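Long-range contact in probable transcriptional regulator (Pseudomonas aeruginosa, PDB 2FBI), which probably binds DNA through a winged helix-turn-helix domain and regulates transcription, as MarR family proteins do: residues 76-84 and 93-103. Numbering follows the deposited sequence.
Sequences RDGIVRRWK and YVNLTEKGQQC
Arg81 and Asn95 form one hydrogen-bonded antiparallel pair, and Trp83 and Tyr93 the next, each joined by two backbone bonds; this is the hairpin that makes the wing of a MarR-type winged helix. The same four side chains share one face of the sheet. CG of Trp83 lies between its backbone N and carbonyl carbon (chi1 39°), which carries the indole across the neighbouring strand onto Tyr93. Tyr93 CB sits over the six-membered ring, 3.5 Å from its centroid, a CH-pi contact; the phenol ring itself is offset and covers little of the indole. At the indole edge, Trp83 NE1 gives a short 2.6 Å bond to Asn95 OD1, while Asn95 ND2 turns back to Leu96 O, so both ends of the amide are held. Past the strands, Thr97 N bonds to Ile79 O (2.8 Å, 173°). Thr97 OG1 accepts from Gly100 N, capping helix 98-122, and extended Lys99 brings NZ to Asp77 O at 2.9 Å. Apolar contacts run from Ile79 CG2 to Leu96 CD2 (4.0 Å) and from Val80 CB to Val94 CG1. Val80, Val94 and Leu96 pack on Leu45 of helix 36-48, Ile79 rests on Leu74 of helix 64-76, and Val94 pairs through its backbone with Met51 of strand 51-52.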
loop_
_atom_site.group_PDB
_atom_site.type_symbol
_atom_site.label_atom_id
_atom_site.label_comp_id
_atom_site.label_asym_id
_atom_site.label_seq_id
_atom_site.Cartn_x
_atom_site.Cartn_y
_atom_site.Cartn_z
ATOM N N ARG A 76 18.986 14.648 -7.751
ATOM C CA ARG A 76 19.192 16.107 -7.766
ATOM C C ARG A 76 19.630 16.621 -6.379
ATOM O O ARG A 76 20.410 17.585 -6.269
ATOM C CB ARG A 76 17.928 16.831 -8.263
ATOM C CG ARG A 76 18.006 18.384 -8.356
ATOM C CD ARG A 76 16.607 19.004 -8.511
ATOM N NE ARG A 76 15.863 19.055 -7.231
ATOM C CZ ARG A 76 14.550 18.772 -7.081
ATOM N NH1 ARG A 76 13.978 18.861 -5.874
ATOM N NH2 ARG A 76 13.794 18.381 -8.121
ATOM N N ASP A 77 19.133 15.947 -5.340
ATOM C CA ASP A 77 19.451 16.276 -3.942
ATOM C C ASP A 77 20.720 15.658 -3.399
ATOM O O ASP A 77 21.019 15.834 -2.237
ATOM C CB ASP A 77 18.262 15.948 -3.036
ATOM C CG ASP A 77 17.084 16.829 -3.329
ATOM O OD1 ASP A 77 17.286 17.846 -4.031
ATOM O OD2 ASP A 77 15.969 16.538 -2.854
ATOM N N GLY A 78 21.465 14.963 -4.234
ATOM C CA GLY A 78 22.673 14.319 -3.817
ATOM C C GLY A 78 22.520 13.065 -2.951
ATOM O O GLY A 78 23.513 12.620 -2.364
ATOM N N ILE A 79 21.314 12.490 -2.873
ATOM C CA ILE A 79 21.019 11.289 -2.050
ATOM C C ILE A 79 21.402 9.954 -2.710
ATOM O O ILE A 79 21.949 9.027 -2.051
ATOM C CB ILE A 79 19.547 11.253 -1.620
ATOM C CG1 ILE A 79 19.121 12.569 -0.944
ATOM C CG2 ILE A 79 19.239 10.031 -0.743
ATOM C CD1 ILE A 79 19.840 12.887 0.323
ATOM N N VAL A 80 21.109 9.847 -4.012
ATOM C CA VAL A 80 21.503 8.678 -4.785
ATOM C C VAL A 80 22.380 9.066 -6.003
ATOM O O VAL A 80 22.358 10.204 -6.437
ATOM C CB VAL A 80 20.227 7.895 -5.249
ATOM C CG1 VAL A 80 19.318 7.568 -4.054
ATOM C CG2 VAL A 80 19.463 8.701 -6.376
ATOM N N ARG A 81 23.134 8.099 -6.511
ATOM C CA ARG A 81 23.900 8.142 -7.757
ATOM C C ARG A 81 23.326 7.071 -8.735
ATOM O O ARG A 81 22.963 5.984 -8.311
ATOM C CB ARG A 81 25.358 7.778 -7.456
ATOM C CG ARG A 81 26.340 7.844 -8.660
ATOM C CD ARG A 81 27.712 7.236 -8.265
ATOM N NE ARG A 81 28.176 7.956 -7.104
ATOM C CZ ARG A 81 28.592 9.224 -7.127
ATOM N NH1 ARG A 81 28.666 9.864 -8.296
ATOM N NH2 ARG A 81 28.960 9.853 -5.989
ATOM N N ARG A 82 23.281 7.380 -10.034
ATOM C CA ARG A 82 22.811 6.448 -11.079
ATOM C C ARG A 82 23.926 6.249 -12.050
ATOM O O ARG A 82 24.599 7.208 -12.393
ATOM C CB ARG A 82 21.580 6.991 -11.807
ATOM C CG ARG A 82 20.318 6.816 -11.006
ATOM C CD ARG A 82 19.033 7.202 -11.766
ATOM N NE ARG A 82 19.005 8.568 -12.267
ATOM C CZ ARG A 82 17.958 9.125 -12.897
ATOM N NH1 ARG A 82 16.828 8.432 -13.108
ATOM N NH2 ARG A 82 18.027 10.402 -13.294
ATOM N N TRP A 83 24.148 5.011 -12.461
ATOM C CA TRP A 83 25.208 4.685 -13.389
ATOM C C TRP A 83 24.817 3.522 -14.270
ATOM O O TRP A 83 24.107 2.611 -13.824
ATOM C CB TRP A 83 26.518 4.312 -12.653
ATOM C CG TRP A 83 26.344 3.488 -11.377
ATOM C CD1 TRP A 83 25.933 3.959 -10.135
ATOM C CD2 TRP A 83 26.603 2.090 -11.201
ATOM N NE1 TRP A 83 25.930 2.926 -9.229
ATOM C CE2 TRP A 83 26.343 1.779 -9.858
ATOM C CE3 TRP A 83 27.022 1.061 -12.056
ATOM C CZ2 TRP A 83 26.465 0.495 -9.364
ATOM C CZ3 TRP A 83 27.158 -0.218 -11.546
ATOM C CH2 TRP A 83 26.881 -0.489 -10.228
ATOM N N LYS A 84 25.325 3.529 -15.495
ATOM C CA LYS A 84 25.106 2.407 -16.411
ATOM C C LYS A 84 26.063 1.266 -16.094
ATOM O O LYS A 84 27.248 1.512 -15.855
ATOM C CB LYS A 84 25.185 2.869 -17.884
ATOM C CG LYS A 84 23.922 3.629 -18.294
ATOM C CD LYS A 84 24.165 4.934 -19.044
ATOM C CE LYS A 84 23.877 4.816 -20.521
ATOM N NZ LYS A 84 25.150 4.742 -21.316
ATOM N N TYR A 93 21.913 1.020 -12.690
ATOM C CA TYR A 93 22.051 0.810 -11.247
ATOM C C TYR A 93 21.991 2.060 -10.393
ATOM O O TYR A 93 22.415 3.163 -10.768
ATOM C CB TYR A 93 23.351 0.064 -10.937
ATOM C CG TYR A 93 23.192 -1.372 -11.263
ATOM C CD1 TYR A 93 23.025 -1.787 -12.599
ATOM C CD2 TYR A 93 23.166 -2.318 -10.261
ATOM C CE1 TYR A 93 22.857 -3.121 -12.898
ATOM C CE2 TYR A 93 23.025 -3.651 -10.561
ATOM C CZ TYR A 93 22.863 -4.037 -11.866
ATOM O OH TYR A 93 22.669 -5.362 -12.135
ATOM N N VAL A 94 21.463 1.863 -9.208
ATOM C CA VAL A 94 21.275 2.969 -8.303
ATOM C C VAL A 94 21.955 2.628 -6.952
ATOM O O VAL A 94 21.879 1.508 -6.466
ATOM C CB VAL A 94 19.761 3.313 -8.072
ATOM C CG1 VAL A 94 19.641 4.595 -7.355
ATOM C CG2 VAL A 94 18.945 3.404 -9.399
ATOM N N ASN A 95 22.583 3.628 -6.350
ATOM C CA ASN A 95 23.060 3.475 -4.960
ATOM C C ASN A 95 22.987 4.759 -4.115
ATOM O O ASN A 95 22.881 5.885 -4.629
ATOM C CB ASN A 95 24.458 2.811 -4.926
ATOM C CG ASN A 95 25.533 3.692 -5.499
ATOM O OD1 ASN A 95 25.844 3.623 -6.683
ATOM N ND2 ASN A 95 26.139 4.527 -4.644
ATOM N N LEU A 96 22.982 4.589 -2.805
ATOM C CA LEU A 96 23.038 5.791 -1.936
ATOM C C LEU A 96 24.397 6.464 -2.068
ATOM O O LEU A 96 25.416 5.802 -2.249
ATOM C CB LEU A 96 22.759 5.419 -0.489
ATOM C CG LEU A 96 21.330 5.007 -0.209
ATOM C CD1 LEU A 96 21.335 4.304 1.147
ATOM C CD2 LEU A 96 20.386 6.226 -0.262
ATOM N N THR A 97 24.411 7.785 -2.041
ATOM C CA THR A 97 25.686 8.515 -1.949
ATOM C C THR A 97 26.112 8.575 -0.448
ATOM O O THR A 97 25.319 8.201 0.443
ATOM C CB THR A 97 25.509 9.943 -2.395
ATOM O OG1 THR A 97 24.472 10.499 -1.616
ATOM C CG2 THR A 97 25.055 10.040 -3.964
ATOM N N GLU A 98 27.322 9.094 -0.163
ATOM C CA GLU A 98 27.754 9.275 1.263
ATOM C C GLU A 98 26.760 10.180 1.944
ATOM O O GLU A 98 26.374 9.950 3.089
ATOM C CB GLU A 98 29.183 9.839 1.389
ATOM C CG GLU A 98 30.229 8.902 0.753
ATOM C CD GLU A 98 31.646 9.566 0.648
ATOM O OE1 GLU A 98 31.938 10.479 1.446
ATOM O OE2 GLU A 98 32.480 9.150 -0.199
ATOM N N LYS A 99 26.298 11.182 1.225
ATOM C CA LYS A 99 25.301 12.031 1.792
ATOM C C LYS A 99 23.963 11.304 2.099
ATOM O O LYS A 99 23.315 11.526 3.150
ATOM C CB LYS A 99 25.120 13.251 0.878
ATOM C CG LYS A 99 24.054 14.204 1.386
ATOM C CD LYS A 99 23.730 15.259 0.313
ATOM C CE LYS A 99 22.471 16.045 0.686
ATOM N NZ LYS A 99 22.411 17.303 -0.174
ATOM N N GLY A 100 23.553 10.400 1.198
ATOM C CA GLY A 100 22.329 9.620 1.436
ATOM C C GLY A 100 22.485 8.652 2.585
ATOM O O GLY A 100 21.576 8.471 3.350
ATOM N N GLN A 101 23.666 8.047 2.712
ATOM C CA GLN A 101 23.932 7.128 3.838
ATOM C C GLN A 101 23.872 7.846 5.188
ATOM O O GLN A 101 23.344 7.320 6.159
ATOM C CB GLN A 101 25.294 6.474 3.654
ATOM C CG GLN A 101 25.396 5.516 2.435
ATOM C CD GLN A 101 24.734 4.169 2.697
ATOM O OE1 GLN A 101 24.055 4.001 3.694
ATOM N NE2 GLN A 101 24.923 3.220 1.800
ATOM N N GLN A 102 24.344 9.093 5.218
ATOM C CA GLN A 102 24.364 9.882 6.470
ATOM C C GLN A 102 22.971 10.395 6.771
ATOM O O GLN A 102 22.579 10.520 7.918
ATOM C CB GLN A 102 25.357 11.059 6.365
ATOM C CG GLN A 102 25.563 11.828 7.703
ATOM C CD GLN A 102 26.121 10.956 8.833
ATOM O OE1 GLN A 102 26.867 10.007 8.626
ATOM N NE2 GLN A 102 25.784 11.318 10.039
ATOM N N CYS A 103 22.217 10.702 5.720
ATOM C CA CYS A 103 20.775 10.931 5.798
ATOM C C CYS A 103 20.073 9.743 6.459
ATOM O O CYS A 103 19.369 9.890 7.464
ATOM C CB CYS A 103 20.240 11.145 4.360
ATOM S SG CYS A 103 18.567 11.592 4.316
#